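Local coordinates for protein putative TetR-family transcriptional regulator (Bordetella parapertussis 12822, PDB 3CCY) that probably binds operator DNA through an N-terminal helix-turn-helix domain and represses transcription, as TetR-family regulators generally do, at residues R16-I19 against I20-A24; C46-S49 against R50-Y54; K58-V61 against L62-M65; L155-V158 against D159-F163. All coordinates share one frame; numbering follows the deposited sequence.

From the N terminus, contact 1 lies on helix 15-29, the first helix of the DNA-binding domain; contact 2 follows in the predicted helix-turn-helix, after helix 37-43; contact 3 forms the first two turns of helix 58-81. All four contacts are local and follow in series, so none closes a long loop and none nests in or crosses another. Space joins the first three: I19 and R16 of contact 1 pack on Y54 of contact 2, and I20 of contact 1 meets D64 and V61 of contact 3. Contact 4 stands apart on helix 153-168, its centre about 34 Å from that of contact 1, and faces the second subunit.

Contact 1: residues R16-I19 against I20-A24; sequences RDTI and IERAA
T18 and R22, one turn apart on a helix, lie side by side and point the same way, the methyl of T18 under the flat end of R22. T18 CG2 sits 3.8 Å from R22 CZ, over the centre of one guanidinium face. T18 puts this methyl anti to its own N (OG1 at chi1 -44°), while OG1 turns back to a weak bond with the carbonyl of N14. The R22 chain bends at chi2 and chi3 to lay its head over the methyl, and its NE is hydrogen-bonded to the carbonyl of A43. This side, with the exposed E21, is the looser one: long polar chains suit it because their ends can reach past the helix. The tight side carries I19, I20 and the small A23 and A24, all buried. Backbone bonds are common to both sides, R22 N to T18 O at 2.7 Å and A23 N to I19 O at 2.8 Å. Branched isoleucines fill the space beside the helix, whereas alanines allow close approach. Helix 15-29 thus turns I20 and A23 onto helix 58-81, sets A24 against helix 87-115, and rests I19 on Y54 of the loop that precedes helix 58-81.

Contact 2: residues C46-S49 against R50-Y54; sequences CSKS and RLYHY
R50 folds back along C46 and S47 within the predicted helix-turn-helix of this TetR-family protein, where the chain leaves the turn and enters the segment expected to read DNA. R50 CB starts 3.7 Å from C46 SG. Next, R50 CG, set beside the backbone N by chi1 of -61°, comes 3.4 Å from S47 OG. Beyond it, R50 CD lies 3.7 Å from C46 SG. The chain then bends at chi3, 65°, which carries the guanidinium round so that its edge faces the cysteine: R50 NH2 donates to C46 SG at 3.4 Å, with the sulfur in the guanidinium plane. The bond is fairly straight, its N-H...S angle 163°. Cysteine suits the place because one soft atom can both pack against the methylenes of the arginine and accept its N-H.

Two backbone bonds, one of them weak, link the segments: R50 N reaches S47 O only weakly, and Y52 N donates to S49 O at 3.0 Å. L51 is the buried member, packing on I37, I40 and A41 of helix 37-43, while the polar residues around it stay at the surface, as befits a segment that probably faces DNA. Y52 offers the edge of its ring to two backbone carbonyls, with Y52 CD1 3.2 Å from K48 O.

Contact 3: residues K58-V61 against L62-M65; sequences KEAV and LRDM
V61 and M65, a selenomethionine, cross obliquely on one side of the helix, the CG1 methyl of V61 meeting the CE methyl of M65 at 3.9 Å. M65 has CG between its backbone N and carbonyl carbon (chi1 84°), and a bend at chi3 brings CE back toward the preceding turn, where it also lies 3.9 Å from V61 O. A long, flexible, apolar chain suits this spot because it can curl against its own helix and still reach the neighbouring helix 15-29.

R63 is turned quite differently. Its chain runs out extended through CG and CD, then bends at chi3, so that one guanidinium face is laid over A60, with the CA of A60 offset toward the rim of the group. R63 NH1 comes 3.9 Å from A60 CB, and a small alanine lets the flat group settle this close. The other terminal nitrogen, NH2, is hydrogen-bonded to Q123, which helps to fix the rotation of the head. Regular backbone bonds carry the turn beneath, such as R63 N to E59 O at 2.7 Å.

The lysine K58 points off the helix start to Y32, bonding its carbonyl and making a cation-pi contact with its ring. Around helix 58-81, V61 packs on A23 and M65 on I20 and A24 of helix 15-29, while L62 and M65 reach V111 of helix 87-115.

Contact 4: residues L155-V158 against D159-F163; sequences LAHV and DTMLF
A156 O accepts two bonds from T160, one helical turn on. It takes the backbone N-H of T160 at 3.0 Å and the hydroxyl OG1 of the same residue at 2.7 Å, the two donors arriving from opposite faces of the carbonyl plane. With OG1 beside its own N (chi1 -53°), threonine folds its hydroxyl back onto the helix, which lets a buried polar group satisfy itself locally. The T160 side chain also touches R139 of helix 122-145.

D159 is buried too, but both of its carboxylate oxygens find their partners outside the two segments, OD1 in a salt bridge with R188 NE of the second subunit. The charged partner probably compensates for burying an acid here. D159 N donates to L155 O at 2.8 Å, and M161 N and L162 N likewise donate to H157 O and V158 O.

The remaining contacts are of van der Waals and CH-pi kind. M161, a selenomethionine, sets CG over one face of the H157 imidazole, a CH-pi contact 3.7 Å from the ring centroid, offset toward the rim near CE1. The side chains of V158 and L162 run side by side, with V158 CG1 3.6 Å from L162 CD1.

Several of these residues also meet the other copy of the protein: L155 packs on R188, M161 on W173 and L162 on T189, all of the second subunit. Such a helix, regular in its own bonds and lending one flank to helix 182-195 of the partner chain, is consistent with the intersubunit helix bundle through which the C-terminal domains of TetR-family regulators usually dimerise.

Contact 1: residues R16-I19 against I20-A24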
ATOM      1  N   ARG A  16      -8.411 -28.546  -7.982  1.00 59.86           N
ATOM      2  CA  ARG A  16      -8.867 -27.161  -8.149  1.00 58.86           C
ATOM      3  C   ARG A  16      -8.073 -26.177  -7.293  1.00 57.89           C
ATOM      4  O   ARG A  16      -7.494 -25.221  -7.811  1.00 57.62           O
ATOM      5  CB  ARG A  16     -10.351 -27.043  -7.778  1.00 59.05           C
ATOM      6  CG  ARG A  16     -11.322 -26.905  -8.939  1.00 59.40           C
ATOM      7  CD  ARG A  16     -11.221 -25.528  -9.579  1.00 60.13           C
ATOM      8  NE  ARG A  16     -12.526 -24.904  -9.779  1.00 60.69           N
ATOM      9  CZ  ARG A  16     -12.952 -23.833  -9.112  1.00 61.34           C
ATOM     10  NH1 ARG A  16     -12.179 -23.252  -8.204  1.00 60.92           N
ATOM     11  NH2 ARG A  16     -14.155 -23.333  -9.358  1.00 62.25           N
ATOM     12  N   ASP A  17      -8.043 -26.440  -5.987  1.00 56.74           N
ATOM     13  CA  ASP A  17      -7.452 -25.534  -5.006  1.00 56.00           C
ATOM     14  C   ASP A  17      -5.929 -25.527  -5.038  1.00 54.65           C
ATOM     15  O   ASP A  17      -5.314 -24.575  -4.572  1.00 54.72           O
ATOM     16  CB  ASP A  17      -7.928 -25.873  -3.589  1.00 56.54           C
ATOM     17  CG  ASP A  17      -9.245 -26.631  -3.576  1.00 58.27           C
ATOM     18  OD1 ASP A  17     -10.237 -26.149  -4.183  1.00 59.21           O
ATOM     19  OD2 ASP A  17      -9.275 -27.723  -2.958  1.00 59.85           O
ATOM     20  N   THR A  18      -5.326 -26.586  -5.568  1.00 52.92           N
ATOM     21  CA  THR A  18      -3.875 -26.622  -5.741  1.00 51.28           C
ATOM     22  C   THR A  18      -3.463 -25.598  -6.799  1.00 49.91           C
ATOM     23  O   THR A  18      -2.510 -24.845  -6.603  1.00 49.59           O
ATOM     24  CB  THR A  18      -3.373 -28.027  -6.133  1.00 51.49           C
ATOM     25  OG1 THR A  18      -4.034 -29.010  -5.329  1.00 51.66           O
ATOM     26  CG2 THR A  18      -1.859 -28.140  -5.939  1.00 51.23           C
ATOM     27  N   ILE A  19      -4.196 -25.576  -7.913  1.00 48.22           N
ATOM     28  CA  ILE A  19      -3.998 -24.586  -8.973  1.00 46.48           C
ATOM     29  C   ILE A  19      -4.125 -23.182  -8.383  1.00 45.49           C
ATOM     30  O   ILE A  19      -3.208 -22.374  -8.502  1.00 45.14           O
ATOM     31  CB  ILE A  19      -5.003 -24.788 -10.144  1.00 46.18           C
ATOM     32  CG1 ILE A  19      -4.860 -26.196 -10.732  1.00 45.96           C
ATOM     33  CG2 ILE A  19      -4.796 -23.728 -11.229  1.00 45.47           C
ATOM     34  CD1 ILE A  19      -6.140 -26.752 -11.295  1.00 44.49           C
ATOM     35  N   ILE A  20      -5.254 -22.927  -7.725  1.00 44.50           N
ATOM     36  CA  ILE A  20      -5.519 -21.661  -7.049  1.00 43.84           C
ATOM     37  C   ILE A  20      -4.413 -21.311  -6.050  1.00 43.65           C
ATOM     38  O   ILE A  20      -3.921 -20.184  -6.044  1.00 42.85           O
ATOM     39  CB  ILE A  20      -6.911 -21.672  -6.340  1.00 43.72           C
ATOM     40  CG1 ILE A  20      -8.048 -21.723  -7.367  1.00 43.53           C
ATOM     41  CG2 ILE A  20      -7.078 -20.456  -5.428  1.00 43.87           C
ATOM     42  CD1 ILE A  20      -8.289 -20.400  -8.095  1.00 44.80           C
ATOM     43  N   GLU A  21      -4.029 -22.290  -5.224  1.00 43.40           N
ATOM     44  CA  GLU A  21      -2.989 -22.134  -4.202  1.00 43.33           C
ATOM     45  C   GLU A  21      -1.644 -21.775  -4.833  1.00 42.07           C
ATOM     46  O   GLU A  21      -0.963 -20.848  -4.386  1.00 41.72           O
ATOM     47  CB  GLU A  21      -2.849 -23.435  -3.392  1.00 43.52           C
ATOM     48  CG  GLU A  21      -2.100 -23.313  -2.045  1.00 44.98           C
ATOM     49  CD  GLU A  21      -2.114 -24.623  -1.221  1.00 45.70           C
ATOM     50  OE1 GLU A  21      -1.960 -24.538   0.026  1.00 49.09           O
ATOM     51  OE2 GLU A  21      -2.279 -25.726  -1.809  1.00 46.38           O
ATOM     52  N   ARG A  22      -1.281 -22.510  -5.883  1.00 40.87           N
ATOM     53  CA  ARG A  22       0.021 -22.355  -6.526  1.00 39.71           C
ATOM     54  C   ARG A  22       0.094 -21.068  -7.369  1.00 38.48           C
ATOM     55  O   ARG A  22       1.127 -20.388  -7.378  1.00 38.24           O
ATOM     56  CB  ARG A  22       0.377 -23.612  -7.342  1.00 40.28           C
ATOM     57  CG  ARG A  22       1.760 -24.172  -7.027  1.00 41.62           C
ATOM     58  CD  ARG A  22       1.730 -25.255  -5.942  1.00 44.98           C
ATOM     59  NE  ARG A  22       1.865 -26.602  -6.513  1.00 47.56           N
ATOM     60  CZ  ARG A  22       1.885 -27.739  -5.813  1.00 47.76           C
ATOM     61  NH1 ARG A  22       1.776 -27.724  -4.487  1.00 48.33           N
ATOM     62  NH2 ARG A  22       2.010 -28.896  -6.444  1.00 46.20           N
ATOM     63  N   ALA A  23      -1.009 -20.737  -8.047  1.00 36.91           N
ATOM     64  CA  ALA A  23      -1.147 -19.479  -8.794  1.00 35.67           C
ATOM     65  C   ALA A  23      -1.071 -18.250  -7.892  1.00 35.10           C
ATOM     66  O   ALA A  23      -0.395 -17.267  -8.225  1.00 34.31           O
ATOM     67  CB  ALA A  23      -2.454 -19.460  -9.553  1.00 35.96           C
ATOM     68  N   ALA A  24      -1.784 -18.302  -6.770  1.00 33.98           N
ATOM     69  CA  ALA A  24      -1.758 -17.215  -5.787  1.00 33.98           C
ATOM     70  C   ALA A  24      -0.321 -16.905  -5.385  1.00 34.05           C
ATOM     71  O   ALA A  24       0.086 -15.745  -5.379  1.00 34.30           O
ATOM     72  CB  ALA A  24      -2.597 -17.574  -4.576  1.00 33.27           C
TER

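Contact 2: residues C46-S49 against R50-Y54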
ATOM      1  N   CYS A  46       2.420 -30.400 -13.630  1.00 54.85           N
ATOM      2  CA  CYS A  46       1.356 -30.873 -14.528  1.00 55.08           C
ATOM      3  C   CYS A  46       1.475 -30.362 -15.987  1.00 55.03           C
ATOM      4  O   CYS A  46       2.306 -29.446 -16.310  1.00 55.19           O
ATOM      5  CB  CYS A  46      -0.020 -30.501 -13.942  1.00 55.28           C
ATOM      6  SG  CYS A  46      -1.341 -31.599 -14.498  1.00 55.70           S
ATOM      7  N   SER A  47       0.631 -30.963 -16.862  1.00 54.78           N
ATOM      8  CA  SER A  47       0.563 -30.524 -18.253  1.00 54.69           C
ATOM      9  C   SER A  47      -0.368 -29.320 -18.388  1.00 54.56           C
ATOM     10  O   SER A  47      -1.305 -29.168 -17.600  1.00 54.74           O
ATOM     11  CB  SER A  47       0.097 -31.668 -19.160  1.00 54.58           C
ATOM     12  OG  SER A  47      -1.180 -32.142 -18.768  1.00 54.37           O
ATOM     13  N   LYS A  48      -0.106 -28.475 -19.387  1.00 54.37           N
ATOM     14  CA  LYS A  48      -0.909 -27.267 -19.637  1.00 54.24           C
ATOM     15  C   LYS A  48      -2.383 -27.581 -19.947  1.00 53.99           C
ATOM     16  O   LYS A  48      -3.259 -26.744 -19.711  1.00 54.29           O
ATOM     17  CB  LYS A  48      -0.292 -26.420 -20.759  1.00 54.22           C
ATOM     18  CG  LYS A  48      -0.621 -24.904 -20.665  1.00 54.65           C
ATOM     19  CD  LYS A  48      -0.450 -24.210 -22.038  1.00 54.34           C
ATOM     20  CE  LYS A  48       0.930 -23.505 -22.141  1.00 54.72           C
ATOM     21  NZ  LYS A  48       2.128 -24.485 -22.373  1.00 54.79           N
ATOM     22  N   SER A  49      -2.644 -28.788 -20.459  1.00 53.71           N
ATOM     23  CA  SER A  49      -4.005 -29.245 -20.787  1.00 53.26           C
ATOM     24  C   SER A  49      -4.927 -29.265 -19.546  1.00 52.78           C
ATOM     25  O   SER A  49      -6.051 -28.700 -19.631  1.00 52.84           O
ATOM     26  CB  SER A  49      -3.962 -30.643 -21.430  1.00 53.20           C
ATOM     27  OG  SER A  49      -2.857 -30.775 -22.321  1.00 53.52           O
ATOM     28  N   ARG A  50      -4.394 -29.968 -18.493  1.00 52.11           N
ATOM     29  CA  ARG A  50      -5.213 -30.292 -17.326  1.00 51.65           C
ATOM     30  C   ARG A  50      -5.707 -29.081 -16.518  1.00 51.19           C
ATOM     31  O   ARG A  50      -6.615 -29.211 -15.694  1.00 51.24           O
ATOM     32  CB  ARG A  50      -4.475 -31.290 -16.429  1.00 51.71           C
ATOM     33  CG  ARG A  50      -4.159 -32.617 -17.122  1.00 52.61           C
ATOM     34  CD  ARG A  50      -3.860 -33.741 -16.132  1.00 53.99           C
ATOM     35  NE  ARG A  50      -5.030 -34.091 -15.318  1.00 54.43           N
ATOM     36  CZ  ARG A  50      -5.226 -33.687 -14.061  1.00 53.92           C
ATOM     37  NH1 ARG A  50      -6.325 -34.055 -13.407  1.00 53.71           N
ATOM     38  NH2 ARG A  50      -4.329 -32.917 -13.453  1.00 53.65           N
ATOM     39  N   LEU A  51      -5.119 -27.909 -16.757  1.00 50.47           N
ATOM     40  CA  LEU A  51      -5.593 -26.669 -16.123  1.00 49.87           C
ATOM     41  C   LEU A  51      -6.962 -26.243 -16.632  1.00 49.44           C
ATOM     42  O   LEU A  51      -7.792 -25.751 -15.861  1.00 49.01           O
ATOM     43  CB  LEU A  51      -4.607 -25.524 -16.344  1.00 49.90           C
ATOM     44  CG  LEU A  51      -3.678 -25.154 -15.193  1.00 49.90           C
ATOM     45  CD1 LEU A  51      -2.629 -26.235 -14.980  1.00 50.43           C
ATOM     46  CD2 LEU A  51      -3.028 -23.825 -15.508  1.00 50.04           C
ATOM     47  N   TYR A  52      -7.198 -26.465 -17.919  1.00 48.95           N
ATOM     48  CA  TYR A  52      -8.414 -26.004 -18.562  1.00 48.56           C
ATOM     49  C   TYR A  52      -9.592 -26.882 -18.276  1.00 48.81           C
ATOM     50  O   TYR A  52     -10.698 -26.550 -18.624  1.00 48.93           O
ATOM     51  CB  TYR A  52      -8.223 -25.833 -20.053  1.00 48.24           C
ATOM     52  CG  TYR A  52      -7.201 -24.806 -20.413  1.00 47.34           C
ATOM     53  CD1 TYR A  52      -5.893 -25.122 -20.476  1.00 46.68           C
ATOM     54  CD2 TYR A  52      -7.558 -23.517 -20.693  1.00 47.32           C
ATOM     55  CE1 TYR A  52      -4.971 -24.190 -20.798  1.00 45.96           C
ATOM     56  CE2 TYR A  52      -6.640 -22.590 -21.009  1.00 46.97           C
ATOM     57  CZ  TYR A  52      -5.352 -22.932 -21.062  1.00 46.64           C
ATOM     58  OH  TYR A  52      -4.430 -22.004 -21.379  1.00 47.07           O
ATOM     59  N   HIS A  53      -9.337 -27.997 -17.619  1.00 49.01           N
ATOM     60  CA  HIS A  53     -10.361 -28.895 -17.078  1.00 49.20           C
ATOM     61  C   HIS A  53     -11.109 -28.208 -15.930  1.00 49.03           C
ATOM     62  O   HIS A  53     -12.248 -28.565 -15.621  1.00 49.20           O
ATOM     63  CB  HIS A  53      -9.711 -30.202 -16.598  1.00 49.33           C
ATOM     64  CG  HIS A  53     -10.682 -31.316 -16.336  1.00 50.18           C
ATOM     65  ND1 HIS A  53     -10.995 -32.273 -17.282  1.00 50.96           N
ATOM     66  CD2 HIS A  53     -11.388 -31.643 -15.225  1.00 50.51           C
ATOM     67  CE1 HIS A  53     -11.863 -33.130 -16.771  1.00 50.96           C
ATOM     68  NE2 HIS A  53     -12.115 -32.771 -15.523  1.00 50.79           N
ATOM     69  N   TYR A  54     -10.468 -27.209 -15.322  1.00 48.73           N
ATOM     70  CA  TYR A  54     -11.039 -26.488 -14.181  1.00 48.27           C
ATOM     71  C   TYR A  54     -11.234 -24.999 -14.443  1.00 47.65           C
ATOM     72  O   TYR A  54     -12.114 -24.377 -13.840  1.00 47.82           O
ATOM     73  CB  TYR A  54     -10.177 -26.694 -12.930  1.00 48.65           C
ATOM     74  CG  TYR A  54      -9.779 -28.133 -12.699  1.00 49.09           C
ATOM     75  CD1 TYR A  54     -10.643 -29.027 -12.058  1.00 49.43           C
ATOM     76  CD2 TYR A  54      -8.544 -28.608 -13.132  1.00 49.72           C
ATOM     77  CE1 TYR A  54     -10.279 -30.355 -11.851  1.00 49.51           C
ATOM     78  CE2 TYR A  54      -8.171 -29.935 -12.934  1.00 50.07           C
ATOM     79  CZ  TYR A  54      -9.042 -30.802 -12.295  1.00 49.80           C
ATOM     80  OH  TYR A  54      -8.666 -32.116 -12.103  1.00 50.03           O
TER

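Contact 3: residues K58-V61 against L62-M65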
ATOM      1  N   LYS A  58      -6.457 -17.679 -17.613  1.00 41.91           N
ATOM      2  CA  LYS A  58      -5.618 -17.141 -16.562  1.00 41.17           C
ATOM      3  C   LYS A  58      -6.446 -16.149 -15.729  1.00 40.89           C
ATOM      4  O   LYS A  58      -6.321 -16.099 -14.500  1.00 40.80           O
ATOM      5  CB  LYS A  58      -4.412 -16.462 -17.214  1.00 41.24           C
ATOM      6  CG  LYS A  58      -3.277 -16.056 -16.301  1.00 40.87           C
ATOM      7  CD  LYS A  58      -2.224 -15.308 -17.122  1.00 40.94           C
ATOM      8  CE  LYS A  58      -1.438 -14.336 -16.254  1.00 41.64           C
ATOM      9  NZ  LYS A  58      -0.496 -13.438 -17.015  1.00 40.54           N
ATOM     10  N   GLU A  59      -7.309 -15.383 -16.405  1.00 40.23           N
ATOM     11  CA  GLU A  59      -8.212 -14.429 -15.740  1.00 39.45           C
ATOM     12  C   GLU A  59      -9.234 -15.130 -14.859  1.00 38.06           C
ATOM     13  O   GLU A  59      -9.600 -14.607 -13.808  1.00 37.83           O
ATOM     14  CB  GLU A  59      -8.943 -13.549 -16.760  1.00 39.75           C
ATOM     15  CG  GLU A  59      -8.029 -12.720 -17.649  1.00 40.53           C
ATOM     16  CD  GLU A  59      -8.793 -11.837 -18.623  1.00 41.22           C
ATOM     17  OE1 GLU A  59      -9.597 -12.370 -19.428  1.00 43.07           O
ATOM     18  OE2 GLU A  59      -8.573 -10.604 -18.592  1.00 44.26           O
ATOM     19  N   ALA A  60      -9.685 -16.307 -15.293  1.00 36.47           N
ATOM     20  CA  ALA A  60     -10.628 -17.129 -14.532  1.00 35.38           C
ATOM     21  C   ALA A  60     -10.011 -17.603 -13.212  1.00 34.94           C
ATOM     22  O   ALA A  60     -10.668 -17.571 -12.166  1.00 34.80           O
ATOM     23  CB  ALA A  60     -11.100 -18.322 -15.369  1.00 35.17           C
ATOM     24  N   VAL A  61      -8.749 -18.036 -13.267  1.00 33.96           N
ATOM     25  CA  VAL A  61      -7.990 -18.388 -12.061  1.00 32.47           C
ATOM     26  C   VAL A  61      -7.932 -17.196 -11.111  1.00 31.96           C
ATOM     27  O   VAL A  61      -8.240 -17.335  -9.940  1.00 31.20           O
ATOM     28  CB  VAL A  61      -6.565 -18.895 -12.395  1.00 32.41           C
ATOM     29  CG1 VAL A  61      -5.809 -19.258 -11.122  1.00 32.07           C
ATOM     30  CG2 VAL A  61      -6.632 -20.102 -13.329  1.00 31.84           C
ATOM     31  N   LEU A  62      -7.573 -16.026 -11.636  1.00 31.57           N
ATOM     32  CA  LEU A  62      -7.521 -14.811 -10.839  1.00 31.57           C
ATOM     33  C   LEU A  62      -8.891 -14.396 -10.293  1.00 32.25           C
ATOM     34  O   LEU A  62      -9.015 -14.079  -9.110  1.00 31.44           O
ATOM     35  CB  LEU A  62      -6.875 -13.647 -11.618  1.00 31.39           C
ATOM     36  CG  LEU A  62      -6.762 -12.277 -10.926  1.00 31.29           C
ATOM     37  CD1 LEU A  62      -5.903 -12.316  -9.665  1.00 31.23           C
ATOM     38  CD2 LEU A  62      -6.235 -11.205 -11.845  1.00 30.97           C
ATOM     39  N   ARG A  63      -9.906 -14.391 -11.150  1.00 32.82           N
ATOM     40  CA  ARG A  63     -11.231 -13.926 -10.760  1.00 34.52           C
ATOM     41  C   ARG A  63     -11.767 -14.789  -9.622  1.00 34.33           C
ATOM     42  O   ARG A  63     -12.275 -14.259  -8.635  1.00 34.40           O
ATOM     43  CB  ARG A  63     -12.194 -13.899 -11.961  1.00 34.28           C
ATOM     44  CG  ARG A  63     -13.610 -13.392 -11.633  1.00 35.68           C
ATOM     45  CD  ARG A  63     -14.578 -13.550 -12.806  1.00 36.46           C
ATOM     46  NE  ARG A  63     -14.754 -14.943 -13.231  1.00 41.85           N
ATOM     47  CZ  ARG A  63     -14.403 -15.436 -14.426  1.00 43.07           C
ATOM     48  NH1 ARG A  63     -14.621 -16.717 -14.699  1.00 43.52           N
ATOM     49  NH2 ARG A  63     -13.838 -14.666 -15.352  1.00 43.95           N
ATOM     50  N   ASP A  64     -11.610 -16.104  -9.754  1.00 34.33           N
ATOM     51  CA  ASP A  64     -12.045 -17.048  -8.721  1.00 34.91           C
ATOM     52  C   ASP A  64     -11.349 -16.851  -7.366  1.00 34.08           C
ATOM     53  O   ASP A  64     -12.026 -16.738  -6.333  1.00 34.60           O
ATOM     54  CB  ASP A  64     -11.924 -18.493  -9.235  1.00 35.57           C
ATOM     55  CG  ASP A  64     -12.333 -19.531  -8.200  1.00 38.52           C
ATOM     56  OD1 ASP A  64     -13.407 -20.141  -8.373  1.00 42.74           O
ATOM     57  OD2 ASP A  64     -11.578 -19.751  -7.222  1.00 42.65           O
HETATM   58  N   MSE A  65     -10.020 -16.761  -7.339  1.00 33.32           N
HETATM   59  CA  MSE A  65      -9.338 -16.588  -6.039  1.00 31.59           C
HETATM   60  C   MSE A  65      -9.644 -15.249  -5.364  1.00 32.37           C
HETATM   61  O   MSE A  65      -9.647 -15.152  -4.135  1.00 32.15           O
HETATM   62  CB  MSE A  65      -7.820 -16.777  -6.150  1.00 32.10           C
HETATM   63  CG  MSE A  65      -7.078 -15.543  -6.578  1.00 30.36           C
HETATM   64 SE   MSE A  65      -5.160 -15.730  -6.699  0.70 29.57          SE
HETATM   65  CE  MSE A  65      -5.013 -17.276  -7.831  1.00 27.16           C
TER

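Contact 4: residues L155-V158 against D159-F163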
ATOM      1  N   LEU A 155     -14.664  13.722   5.366  1.00 33.97           N
ATOM      2  CA  LEU A 155     -13.630  13.397   6.312  1.00 33.69           C
ATOM      3  C   LEU A 155     -13.805  12.007   6.897  1.00 33.28           C
ATOM      4  O   LEU A 155     -12.821  11.373   7.221  1.00 33.04           O
ATOM      5  CB  LEU A 155     -13.540  14.475   7.408  1.00 34.55           C
ATOM      6  CG  LEU A 155     -13.142  15.912   6.985  1.00 36.61           C
ATOM      7  CD1 LEU A 155     -12.821  16.802   8.200  1.00 38.12           C
ATOM      8  CD2 LEU A 155     -11.902  15.848   6.083  1.00 38.09           C
ATOM      9  N   ALA A 156     -15.049  11.519   7.019  1.00 33.24           N
ATOM     10  CA  ALA A 156     -15.261  10.099   7.392  1.00 33.23           C
ATOM     11  C   ALA A 156     -14.581   9.107   6.417  1.00 32.89           C
ATOM     12  O   ALA A 156     -13.943   8.132   6.853  1.00 33.25           O
ATOM     13  CB  ALA A 156     -16.748   9.782   7.548  1.00 32.58           C
ATOM     14  N   HIS A 157     -14.715   9.358   5.112  1.00 32.40           N
ATOM     15  CA  HIS A 157     -13.989   8.596   4.098  1.00 31.66           C
ATOM     16  C   HIS A 157     -12.454   8.754   4.206  1.00 31.26           C
ATOM     17  O   HIS A 157     -11.746   7.758   4.178  1.00 31.29           O
ATOM     18  CB  HIS A 157     -14.513   8.934   2.705  1.00 32.91           C
ATOM     19  CG  HIS A 157     -13.747   8.300   1.588  1.00 34.13           C
ATOM     20  ND1 HIS A 157     -13.783   6.947   1.330  1.00 35.14           N
ATOM     21  CD2 HIS A 157     -12.925   8.844   0.656  1.00 36.37           C
ATOM     22  CE1 HIS A 157     -13.020   6.690   0.279  1.00 36.79           C
ATOM     23  NE2 HIS A 157     -12.472   7.824  -0.134  1.00 36.13           N
ATOM     24  N   VAL A 158     -11.948   9.977   4.315  1.00 29.98           N
ATOM     25  CA  VAL A 158     -10.517  10.203   4.627  1.00 30.09           C
ATOM     26  C   VAL A 158     -10.066   9.399   5.853  1.00 30.10           C
ATOM     27  O   VAL A 158      -9.075   8.692   5.767  1.00 28.11           O
ATOM     28  CB  VAL A 158     -10.149  11.715   4.813  1.00 30.69           C
ATOM     29  CG1 VAL A 158      -8.690  11.853   5.174  1.00 31.13           C
ATOM     30  CG2 VAL A 158     -10.412  12.468   3.507  1.00 30.82           C
ATOM     31  N   ASP A 159     -10.802   9.449   6.968  1.00 29.85           N
ATOM     32  CA  ASP A 159     -10.291   8.793   8.175  1.00 31.39           C
ATOM     33  C   ASP A 159     -10.255   7.269   7.985  1.00 31.24           C
ATOM     34  O   ASP A 159      -9.316   6.593   8.435  1.00 29.87           O
ATOM     35  CB  ASP A 159     -11.147   9.153   9.422  1.00 32.01           C
ATOM     36  CG  ASP A 159     -11.073  10.652   9.777  1.00 36.51           C
ATOM     37  OD1 ASP A 159     -10.112  11.325   9.358  1.00 37.96           O
ATOM     38  OD2 ASP A 159     -11.964  11.173  10.477  1.00 39.26           O
ATOM     39  N   THR A 160     -11.315   6.731   7.374  1.00 30.19           N
ATOM     40  CA  THR A 160     -11.381   5.325   7.057  1.00 31.09           C
ATOM     41  C   THR A 160     -10.243   4.836   6.147  1.00 30.56           C
ATOM     42  O   THR A 160      -9.647   3.799   6.403  1.00 31.00           O
ATOM     43  CB  THR A 160     -12.777   4.976   6.463  1.00 32.34           C
ATOM     44  OG1 THR A 160     -13.781   5.465   7.375  1.00 32.06           O
ATOM     45  CG2 THR A 160     -12.913   3.484   6.298  1.00 33.93           C
HETATM   46  N   MSE A 161      -9.951   5.585   5.088  1.00 31.21           N
HETATM   47  CA  MSE A 161      -8.923   5.178   4.145  1.00 31.29           C
HETATM   48  C   MSE A 161      -7.511   5.349   4.761  1.00 31.55           C
HETATM   49  O   MSE A 161      -6.603   4.623   4.419  1.00 30.91           O
HETATM   50  CB  MSE A 161      -9.066   5.964   2.814  1.00 30.83           C
HETATM   51  CG  MSE A 161     -10.374   5.723   2.076  1.00 34.58           C
HETATM   52 SE   MSE A 161     -10.823   3.830   1.970  0.65 35.85          SE
HETATM   53  CE  MSE A 161      -9.517   3.417   0.611  1.00 35.34           C
ATOM     54  N   LEU A 162      -7.346   6.289   5.700  1.00 31.07           N
ATOM     55  CA  LEU A 162      -6.057   6.413   6.389  1.00 30.16           C
ATOM     56  C   LEU A 162      -5.837   5.201   7.282  1.00 31.07           C
ATOM     57  O   LEU A 162      -4.758   4.616   7.293  1.00 28.90           O
ATOM     58  CB  LEU A 162      -5.984   7.691   7.201  1.00 30.99           C
ATOM     59  CG  LEU A 162      -5.836   8.957   6.334  1.00 30.28           C
ATOM     60  CD1 LEU A 162      -6.109  10.234   7.141  1.00 32.55           C
ATOM     61  CD2 LEU A 162      -4.429   9.034   5.581  1.00 28.14           C
ATOM     62  N   PHE A 163      -6.903   4.803   7.974  1.00 30.78           N
ATOM     63  CA  PHE A 163      -6.885   3.560   8.684  1.00 32.95           C
ATOM     64  C   PHE A 163      -6.533   2.345   7.796  1.00 32.33           C
ATOM     65  O   PHE A 163      -5.660   1.573   8.179  1.00 32.27           O
ATOM     66  CB  PHE A 163      -8.193   3.300   9.409  1.00 33.39           C
ATOM     67  CG  PHE A 163      -8.253   1.906   9.932  1.00 38.04           C
ATOM     68  CD1 PHE A 163      -7.550   1.571  11.091  1.00 42.40           C
ATOM     69  CD2 PHE A 163      -8.874   0.902   9.198  1.00 38.90           C
ATOM     70  CE1 PHE A 163      -7.523   0.256  11.547  1.00 42.61           C
ATOM     71  CE2 PHE A 163      -8.825  -0.413   9.652  1.00 44.01           C
ATOM     72  CZ  PHE A 163      -8.153  -0.710  10.820  1.00 39.49           C
TER